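Local atomic coordinates of acetyltransferase, GNAT family (Colwellia psychrerythraea, PDB entry 3IWG), a protein that probably transfers an acyl group from an acyl-CoA donor to an acceptor substrate. Residues S26-L31 against S264-V269; W35-A40 against D201-E206; G222-V227 against Q254-H259. One frame throughout, in Å; residues are numbered along the deposited sequence.

In the fold
None of the three contacts is deep core. Contacts 1 and 3 are surface contacts and contact 2 is partly buried. Contacts 1 and 2 have centres 13 Å apart and touch, through L31 with Q204 and through I268 packed on W35. Together they tie the region round helix 33-39 to strand 262-273 and to the loop between strands 190-199 and 207-214. Contact 3 stands apart, its centre about 21 Å from that of contact 1 and 24 Å from that of contact 2, where helices 223-237 and 251-259 pack side by side. Chemistry follows place: a methyl over an imidazole in contact 1, two aromatic rings meeting at an edge in contact 2, and small alanines beside a bound anion in contact 3.

Contact 1. Residues S26-L31 against S264-V269; sequences SSIVPL and SAHRIV
V29 lies over one face of the H266 imidazole, and this overlap makes most of the contact. The two side chains come from opposite directions, V29 from the loop that follows helix 17-26 and H266 from strand 262-273. V29 CG2 makes a CH-pi contact, 3.8 Å from the centroid of the H266 ring and only 21° off its normal. It is displaced toward the rim, so its closest ring atom is H266 CD2 at 3.6 Å. The other methyl shares the work, V29 CG1 standing 3.7 Å from H266 NE2. Both methyls lie on the same side of the ring plane, CG2 over the face and CG1 just beyond the CD2-NE2 bond. The first torsion of V29 (chi1 -74°) sets CG1 anti to the carbonyl carbon and tucks CG2 between the backbone N and that carbon, which turns both methyls to the histidine. I28 adds a light touch: its CG2 approaches H266 NE2 obliquely at 4.4 Å.

The imidazole is steadied from its other nitrogen, because H266 ND1 is hydrogen-bonded to T104 OG1, and that hydroxyl also receives the backbone N-H of R267. On the strand itself R267 curls back and gives NH1 to H266 O at 3.0 Å, reaching the oxygen from above the carbonyl plane. A105 lines both partners, touching V29 and H266, while M126 of strand 117-129 also meets V29.

With an alanine at H266, V29 CG2 would probably lose the ring beneath it and T104 OG1 its imidazole mate, opening a gap between loop and strand. No hydrogen bond crosses between the two segments; what holds them is dispersion and a CH-pi contact, with the ring's orientation set by T104, so the imidazole serves at once as a flat apolar surface and as a polar partner.

Contact 2. Residues W35-A40 against D201-E206; sequences WHFGFA and DQYQTE
F37 pushes its ring against the edge of Y203. F37 CE1 lies near the plane of the tyrosine ring and 3.6 Å from Y203 CD2, with F37 CZ a little farther from the same atom at 3.9 Å. Relative to the F37 ring, Y203 CD2 lies obliquely. Y203 is the middle residue of a classic gamma turn (phi 71°), closed by a weak bond from Q204 N to Q202 O, and its side chain points toward helix 33-39.

Q204 meets another part of the same phenylalanine. Beyond CG its chain runs extended (chi2 -173°), carrying NE2 to the edge of the F37 ring, 4.0 Å from F37 CE2. The amide and ring planes are 85° apart, nearly perpendicular. That amide is fixed by polar partners elsewhere, among them the backbone N-H of L31, which Q204 OE1 accepts.

Each ring has a sequence neighbour over one face: H36 CB over the centre of F37, Q202 CB toward the rim of Y203 and 3.8 Å above the plane of that ring. From helix 17-26, F24 stacks with Y203 and also meets F37, completing an aromatic cluster of three. The contact holds helix 33-39 against the loop between strands 190-199 and 207-214, with helix 17-26 flanking both through F24.

Contact 3. Residues G222-V227 against Q254-H259; sequences GIAKKV and QKAIAH. With SO4 (sulfate ion), chain C.
A224 gives its backbone N-H to O3 of the sulfate at 3.0 Å, with an N-H...O angle of 157°. The ion, probably from the crystallisation liquor, is also bound by R219 NH1 and G220 N. It sits at the N-terminal end of helix 223-237, where the helix dipole would be expected to help hold a negative charge.

The methyl of the same alanine faces the partner helix. A224 CB packs against A256 CB at 3.8 Å, and A256 CB also lies 4.0 Å from K225 N, so it rests against backbone as well as side chain. With side chains this small, the axes of segments 223-227 and 254-259 approach to 8.4 Å, crossing at -42°.

Farther along, K225 lies across H259. Its CG is anti to the backbone N (chi1 -180°) and the chain runs straight to CE, which brings K225 CD to 3.6 Å from H259 CB. K225 CE comes within 3.2 Å of H259 O, but the bend at chi4 turns the ammonium away from that oxygen.

R219 to A224 reads RGQGIA, the (Q/R)xxGx(G/A) signature of GNAT enzymes, whose backbone amides bind the pyrophosphate of acetyl-CoA in relatives. The sulfate probably marks that site. Its grip is polar and rests largely on main-chain donors, while the helix pairing beside it has no hydrogen bond across it: two alanine methyls meet, one also rests on backbone, and a lysine stem lies against H259 CB and O.

Contact 1. Residues S26-L31 against S264-V269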
loop_
_atom_site.group_PDB
_atom_site.type_symbol
_atom_site.label_atom_id
_atom_site.label_comp_id
_atom_site.label_asym_id
_atom_site.label_seq_id
_atom_site.Cartn_x
_atom_site.Cartn_y
_atom_site.Cartn_z
ATOM N N SER A 26 -0.935 27.915 -7.915
ATOM C CA SER A 26 0.088 28.743 -8.496
ATOM C C SER A 26 0.899 27.990 -9.560
ATOM O O SER A 26 1.522 28.644 -10.340
ATOM C CB SER A 26 1.053 29.267 -7.403
ATOM O OG SER A 26 2.010 28.238 -6.976
ATOM N N SER A 27 0.943 26.644 -9.555
ATOM C CA SER A 27 1.789 25.891 -10.538
ATOM C C SER A 27 1.363 26.131 -11.997
ATOM O O SER A 27 0.176 26.235 -12.291
ATOM C CB SER A 27 1.787 24.380 -10.256
ATOM O OG SER A 27 0.619 23.730 -10.747
ATOM N N ILE A 28 2.340 26.207 -12.904
ATOM C CA ILE A 28 2.083 26.543 -14.303
ATOM C C ILE A 28 1.452 25.347 -14.951
ATOM O O ILE A 28 0.554 25.485 -15.780
ATOM C CB ILE A 28 3.393 26.926 -15.107
ATOM C CG1 ILE A 28 4.053 28.168 -14.535
ATOM C CG2 ILE A 28 3.085 27.250 -16.583
ATOM C CD1 ILE A 28 3.048 29.291 -14.197
ATOM N N VAL A 29 1.936 24.161 -14.591
ATOM C CA VAL A 29 1.302 22.917 -15.027
ATOM C C VAL A 29 1.009 22.061 -13.829
ATOM O O VAL A 29 1.548 22.277 -12.748
ATOM C CB VAL A 29 2.187 22.121 -16.023
ATOM C CG1 VAL A 29 2.186 22.813 -17.402
ATOM C CG2 VAL A 29 3.615 21.867 -15.458
ATOM N N PRO A 30 0.186 21.036 -14.009
ATOM C CA PRO A 30 0.091 20.064 -12.892
ATOM C C PRO A 30 1.461 19.453 -12.517
ATOM O O PRO A 30 2.281 19.162 -13.387
ATOM C CB PRO A 30 -0.880 19.011 -13.436
ATOM C CG PRO A 30 -0.784 19.185 -14.986
ATOM C CD PRO A 30 -0.651 20.664 -15.166
ATOM N N LEU A 31 1.713 19.315 -11.223
ATOM C CA LEU A 31 2.950 18.743 -10.728
ATOM C C LEU A 31 2.921 17.208 -10.598
ATOM O O LEU A 31 1.865 16.565 -10.550
ATOM C CB LEU A 31 3.310 19.349 -9.381
ATOM C CG LEU A 31 3.310 20.878 -9.346
ATOM C CD1 LEU A 31 3.604 21.366 -7.955
ATOM C CD2 LEU A 31 4.325 21.385 -10.400
ATOM N N SER A 264 7.373 18.146 -23.619
ATOM C CA SER A 264 7.955 18.522 -22.371
ATOM C C SER A 264 8.588 19.893 -22.347
ATOM O O SER A 264 9.685 20.086 -22.852
ATOM C CB SER A 264 9.056 17.557 -22.010
ATOM O OG SER A 264 9.529 17.932 -20.735
ATOM N N ALA A 265 7.943 20.835 -21.700
ATOM C CA ALA A 265 8.514 22.157 -21.481
ATOM C C ALA A 265 9.046 22.268 -20.066
ATOM O O ALA A 265 9.579 23.317 -19.708
ATOM C CB ALA A 265 7.490 23.224 -21.707
ATOM N N HIS A 266 8.937 21.194 -19.285
ATOM C CA HIS A 266 9.262 21.209 -17.865
ATOM C C HIS A 266 10.215 20.155 -17.378
ATOM O O HIS A 266 10.307 19.060 -17.953
ATOM C CB HIS A 266 7.978 21.115 -17.078
ATOM C CG HIS A 266 7.153 22.339 -17.200
ATOM N ND1 HIS A 266 7.470 23.498 -16.535
ATOM C CD2 HIS A 266 6.070 22.617 -17.966
ATOM C CE1 HIS A 266 6.598 24.437 -16.871
ATOM N NE2 HIS A 266 5.732 23.922 -17.729
ATOM N N ARG A 267 10.894 20.484 -16.273
ATOM C CA ARG A 267 11.964 19.678 -15.720
ATOM C C ARG A 267 11.886 19.748 -14.224
ATOM O O ARG A 267 11.524 20.760 -13.702
ATOM C CB ARG A 267 13.345 20.218 -16.126
ATOM C CG ARG A 267 13.677 20.150 -17.593
ATOM C CD ARG A 267 13.770 18.725 -18.126
ATOM N NE ARG A 267 14.203 18.707 -19.520
ATOM C CZ ARG A 267 13.392 18.862 -20.544
ATOM N NH1 ARG A 267 12.104 19.059 -20.364
ATOM N NH2 ARG A 267 13.879 18.827 -21.771
ATOM N N ILE A 268 12.212 18.658 -13.534
ATOM C CA ILE A 268 12.458 18.718 -12.094
ATOM C C ILE A 268 13.963 18.713 -11.952
ATOM O O ILE A 268 14.674 17.833 -12.497
ATOM C CB ILE A 268 11.876 17.498 -11.284
ATOM C CG1 ILE A 268 10.365 17.516 -11.307
ATOM C CG2 ILE A 268 12.301 17.571 -9.853
ATOM C CD1 ILE A 268 9.624 16.284 -10.647
ATOM N N VAL A 269 14.445 19.650 -11.168
ATOM C CA VAL A 269 15.856 19.850 -11.012
ATOM C C VAL A 269 16.207 19.675 -9.567
ATOM O O VAL A 269 15.437 20.078 -8.676
ATOM C CB VAL A 269 16.238 21.305 -11.465
ATOM C CG1 VAL A 269 17.710 21.566 -11.248
ATOM C CG2 VAL A 269 15.804 21.592 -12.930
#

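Contact 2. Residues W35-A40 against D201-E206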
loop_
_atom_site.group_PDB
_atom_site.type_symbol
_atom_site.label_atom_id
_atom_site.label_comp_id
_atom_site.label_asym_id
_atom_site.label_seq_id
_atom_site.Cartn_x
_atom_site.Cartn_y
_atom_site.Cartn_z
ATOM N N TRP A 35 6.051 12.788 -6.655
ATOM C CA TRP A 35 6.745 13.829 -5.885
ATOM C C TRP A 35 5.840 14.551 -4.888
ATOM O O TRP A 35 6.176 14.642 -3.698
ATOM C CB TRP A 35 7.411 14.826 -6.800
ATOM C CG TRP A 35 8.611 14.287 -7.328
ATOM C CD1 TRP A 35 8.736 13.546 -8.438
ATOM C CD2 TRP A 35 9.887 14.341 -6.722
ATOM N NE1 TRP A 35 10.052 13.157 -8.612
ATOM C CE2 TRP A 35 10.782 13.630 -7.566
ATOM C CE3 TRP A 35 10.377 14.935 -5.556
ATOM C CZ2 TRP A 35 12.139 13.479 -7.282
ATOM C CZ3 TRP A 35 11.741 14.791 -5.267
ATOM C CH2 TRP A 35 12.613 14.066 -6.146
ATOM N N HIS A 36 4.684 15.004 -5.341
ATOM C CA HIS A 36 3.891 15.934 -4.525
ATOM C C HIS A 36 2.788 15.317 -3.727
ATOM O O HIS A 36 2.408 15.895 -2.730
ATOM C CB HIS A 36 3.376 17.099 -5.349
ATOM C CG HIS A 36 4.463 18.060 -5.671
ATOM N ND1 HIS A 36 5.210 17.970 -6.828
ATOM C CD2 HIS A 36 5.061 19.005 -4.909
ATOM C CE1 HIS A 36 6.202 18.838 -6.773
ATOM N NE2 HIS A 36 6.128 19.485 -5.624
ATOM N N PHE A 37 2.302 14.133 -4.117
ATOM C CA PHE A 37 1.331 13.428 -3.289
ATOM C C PHE A 37 1.800 12.124 -2.666
ATOM O O PHE A 37 1.094 11.553 -1.853
ATOM C CB PHE A 37 0.056 13.231 -4.087
ATOM C CG PHE A 37 -0.386 14.480 -4.709
ATOM C CD1 PHE A 37 -0.845 15.518 -3.902
ATOM C CD2 PHE A 37 -0.231 14.697 -6.059
ATOM C CE1 PHE A 37 -1.202 16.731 -4.440
ATOM C CE2 PHE A 37 -0.606 15.939 -6.619
ATOM C CZ PHE A 37 -1.082 16.947 -5.798
ATOM N N GLY A 38 2.997 11.681 -3.029
ATOM C CA GLY A 38 3.628 10.512 -2.416
ATOM C C GLY A 38 4.667 11.030 -1.459
ATOM O O GLY A 38 4.455 10.929 -0.255
ATOM N N PHE A 39 5.762 11.614 -1.989
ATOM C CA PHE A 39 6.901 12.072 -1.152
ATOM C C PHE A 39 6.623 13.273 -0.275
ATOM O O PHE A 39 6.945 13.235 0.882
ATOM C CB PHE A 39 8.198 12.397 -1.966
ATOM C CG PHE A 39 8.708 11.263 -2.834
ATOM C CD1 PHE A 39 8.675 9.946 -2.399
ATOM C CD2 PHE A 39 9.275 11.537 -4.096
ATOM C CE1 PHE A 39 9.141 8.893 -3.229
ATOM C CE2 PHE A 39 9.763 10.476 -4.938
ATOM C CZ PHE A 39 9.679 9.165 -4.493
ATOM N N ALA A 40 6.098 14.369 -0.815
ATOM C CA ALA A 40 5.954 15.588 -0.007
ATOM C C ALA A 40 5.174 15.422 1.334
ATOM O O ALA A 40 5.611 15.905 2.377
ATOM C CB ALA A 40 5.346 16.724 -0.857
ATOM N N ASP A 201 -6.747 12.731 -6.342
ATOM C CA ASP A 201 -7.915 12.933 -5.498
ATOM C C ASP A 201 -8.244 14.426 -5.236
ATOM O O ASP A 201 -9.399 14.749 -4.955
ATOM C CB ASP A 201 -7.780 12.113 -4.205
ATOM C CG ASP A 201 -7.919 10.602 -4.453
ATOM O OD1 ASP A 201 -8.382 10.170 -5.550
ATOM O OD2 ASP A 201 -7.531 9.835 -3.561
ATOM N N GLN A 202 -7.247 15.307 -5.350
ATOM C CA GLN A 202 -7.433 16.745 -5.147
ATOM C C GLN A 202 -6.490 17.563 -6.027
ATOM O O GLN A 202 -5.474 17.076 -6.492
ATOM C CB GLN A 202 -7.124 17.126 -3.701
ATOM C CG GLN A 202 -6.939 15.926 -2.776
ATOM C CD GLN A 202 -5.849 16.132 -1.721
ATOM O OE1 GLN A 202 -4.752 15.540 -1.826
ATOM N NE2 GLN A 202 -6.140 16.975 -0.703
ATOM N N TYR A 203 -6.840 18.819 -6.222
ATOM C CA TYR A 203 -5.991 19.815 -6.897
ATOM C C TYR A 203 -5.830 19.629 -8.385
ATOM O O TYR A 203 -5.820 20.632 -9.136
ATOM C CB TYR A 203 -4.579 19.874 -6.302
ATOM C CG TYR A 203 -4.555 19.995 -4.808
ATOM C CD1 TYR A 203 -5.284 20.988 -4.166
ATOM C CD2 TYR A 203 -3.824 19.106 -4.026
ATOM C CE1 TYR A 203 -5.280 21.099 -2.778
ATOM C CE2 TYR A 203 -3.802 19.230 -2.627
ATOM C CZ TYR A 203 -4.533 20.222 -2.026
ATOM O OH TYR A 203 -4.546 20.346 -0.662
ATOM N N GLN A 204 -5.626 18.394 -8.819
ATOM C CA GLN A 204 -5.334 18.171 -10.217
ATOM C C GLN A 204 -6.294 17.184 -10.838
ATOM O O GLN A 204 -5.909 16.431 -11.738
ATOM C CB GLN A 204 -3.877 17.728 -10.360
ATOM C CG GLN A 204 -2.949 18.726 -9.724
ATOM C CD GLN A 204 -1.466 18.490 -9.927
ATOM O OE1 GLN A 204 -0.682 19.380 -9.654
ATOM N NE2 GLN A 204 -1.077 17.300 -10.379
ATOM N N THR A 205 -7.557 17.230 -10.405
ATOM C CA THR A 205 -8.548 16.209 -10.776
ATOM C C THR A 205 -8.966 16.220 -12.255
ATOM O O THR A 205 -9.829 15.476 -12.665
ATOM C CB THR A 205 -9.846 16.344 -9.920
ATOM O OG1 THR A 205 -10.418 17.630 -10.155
ATOM C CG2 THR A 205 -9.556 16.172 -8.432
ATOM N N GLU A 206 -8.380 17.088 -13.052
ATOM C CA GLU A 206 -8.646 17.088 -14.473
ATOM C C GLU A 206 -7.542 16.306 -15.229
ATOM O O GLU A 206 -7.631 16.119 -16.435
ATOM C CB GLU A 206 -8.866 18.534 -14.998
ATOM C CG GLU A 206 -7.795 19.622 -14.571
ATOM C CD GLU A 206 -7.715 19.996 -13.015
ATOM O OE1 GLU A 206 -8.559 20.763 -12.464
ATOM O OE2 GLU A 206 -6.773 19.548 -12.346
#

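Contact 3. Residues G222-V227 against Q254-H259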
loop_
_atom_site.group_PDB
_atom_site.type_symbol
_atom_site.label_atom_id
_atom_site.label_comp_id
_atom_site.label_asym_id
_atom_site.label_seq_id
_atom_site.Cartn_x
_atom_site.Cartn_y
_atom_site.Cartn_z
ATOM N N GLY A 222 8.556 -1.710 -29.263
ATOM C CA GLY A 222 7.537 -0.688 -29.414
ATOM C C GLY A 222 6.436 -0.739 -28.387
ATOM O O GLY A 222 5.463 -0.008 -28.477
ATOM N N ILE A 223 6.619 -1.551 -27.358
ATOM C CA ILE A 223 5.526 -1.845 -26.468
ATOM C C ILE A 223 5.186 -0.641 -25.643
ATOM O O ILE A 223 3.998 -0.350 -25.488
ATOM C CB ILE A 223 5.826 -3.033 -25.602
ATOM C CG1 ILE A 223 5.989 -4.281 -26.495
ATOM C CG2 ILE A 223 4.708 -3.235 -24.540
ATOM C CD1 ILE A 223 6.056 -5.630 -25.750
ATOM N N ALA A 224 6.177 0.111 -25.149
ATOM C CA ALA A 224 5.845 1.212 -24.210
ATOM C C ALA A 224 4.992 2.256 -24.953
ATOM O O ALA A 224 4.023 2.768 -24.404
ATOM C CB ALA A 224 7.073 1.847 -23.611
ATOM N N LYS A 225 5.326 2.552 -26.208
ATOM C CA LYS A 225 4.527 3.504 -26.941
ATOM C C LYS A 225 3.058 3.090 -26.941
ATOM O O LYS A 225 2.174 3.905 -26.679
ATOM C CB LYS A 225 5.002 3.658 -28.356
ATOM C CG LYS A 225 4.195 4.655 -29.161
ATOM C CD LYS A 225 4.813 4.808 -30.557
ATOM C CE LYS A 225 4.025 5.829 -31.459
ATOM N NZ LYS A 225 3.024 5.235 -32.408
ATOM N N LYS A 226 2.816 1.813 -27.221
ATOM C CA LYS A 226 1.474 1.329 -27.351
ATOM C C LYS A 226 0.709 1.387 -26.042
ATOM O O LYS A 226 -0.509 1.619 -26.031
ATOM C CB LYS A 226 1.501 -0.081 -27.883
ATOM C CG LYS A 226 2.094 -0.200 -29.271
ATOM C CD LYS A 226 1.458 -1.325 -30.044
ATOM C CE LYS A 226 2.352 -2.533 -30.327
ATOM N NZ LYS A 226 2.678 -2.530 -31.774
ATOM N N VAL A 227 1.445 1.197 -24.944
ATOM C CA VAL A 227 0.854 1.159 -23.614
ATOM C C VAL A 227 0.415 2.565 -23.266
ATOM O O VAL A 227 -0.711 2.795 -22.853
ATOM C CB VAL A 227 1.839 0.600 -22.547
ATOM C CG1 VAL A 227 1.305 0.766 -21.171
ATOM C CG2 VAL A 227 2.098 -0.854 -22.812
ATOM N N GLN A 254 11.884 8.317 -22.578
ATOM C CA GLN A 254 11.700 9.635 -23.165
ATOM C C GLN A 254 11.310 9.453 -24.614
ATOM O O GLN A 254 10.390 10.121 -25.117
ATOM C CB GLN A 254 12.974 10.481 -23.053
ATOM C CG GLN A 254 13.292 10.896 -21.592
ATOM C CD GLN A 254 14.707 11.479 -21.424
ATOM O OE1 GLN A 254 15.213 12.165 -22.318
ATOM N NE2 GLN A 254 15.306 11.259 -20.273
ATOM N N LYS A 255 11.996 8.524 -25.273
ATOM C CA LYS A 255 11.723 8.235 -26.664
ATOM C C LYS A 255 10.253 7.763 -26.778
ATOM O O LYS A 255 9.531 8.313 -27.571
ATOM C CB LYS A 255 12.757 7.195 -27.188
ATOM C CG LYS A 255 12.767 6.902 -28.678
ATOM C CD LYS A 255 13.554 5.557 -29.005
ATOM C CE LYS A 255 14.290 5.575 -30.372
ATOM N NZ LYS A 255 13.471 5.320 -31.637
ATOM N N ALA A 256 9.799 6.802 -25.966
ATOM C CA ALA A 256 8.417 6.278 -26.104
ATOM C C ALA A 256 7.377 7.374 -25.772
ATOM O O ALA A 256 6.321 7.505 -26.404
ATOM C CB ALA A 256 8.195 5.077 -25.167
ATOM N N ILE A 257 7.702 8.172 -24.775
ATOM C CA ILE A 257 6.781 9.202 -24.346
ATOM C C ILE A 257 6.585 10.192 -25.474
ATOM O O ILE A 257 5.462 10.546 -25.781
ATOM C CB ILE A 257 7.241 9.865 -23.093
ATOM C CG1 ILE A 257 7.110 8.869 -21.941
ATOM C CG2 ILE A 257 6.422 11.089 -22.794
ATOM C CD1 ILE A 257 7.746 9.320 -20.646
ATOM N N ALA A 258 7.666 10.559 -26.151
ATOM C CA ALA A 258 7.569 11.613 -27.152
ATOM C C ALA A 258 6.924 11.005 -28.400
ATOM O O ALA A 258 6.194 11.685 -29.101
ATOM C CB ALA A 258 8.910 12.193 -27.445
ATOM N N HIS A 259 7.152 9.711 -28.653
ATOM C CA HIS A 259 6.466 9.050 -29.762
ATOM C C HIS A 259 4.972 8.898 -29.495
ATOM O O HIS A 259 4.183 8.848 -30.425
ATOM C CB HIS A 259 7.026 7.658 -30.032
ATOM C CG HIS A 259 8.417 7.646 -30.583
ATOM N ND1 HIS A 259 8.950 8.708 -31.292
ATOM C CD2 HIS A 259 9.360 6.670 -30.585
ATOM C CE1 HIS A 259 10.178 8.399 -31.674
ATOM N NE2 HIS A 259 10.450 7.172 -31.254
HETATM S S SO4 C . 10.401 0.113 -25.010
HETATM O O1 SO4 C . 11.360 -0.993 -25.091
HETATM O O2 SO4 C . 10.570 0.891 -23.776
HETATM O O3 SO4 C . 9.096 -0.482 -25.120
HETATM O O4 SO4 C . 10.586 1.124 -26.082
#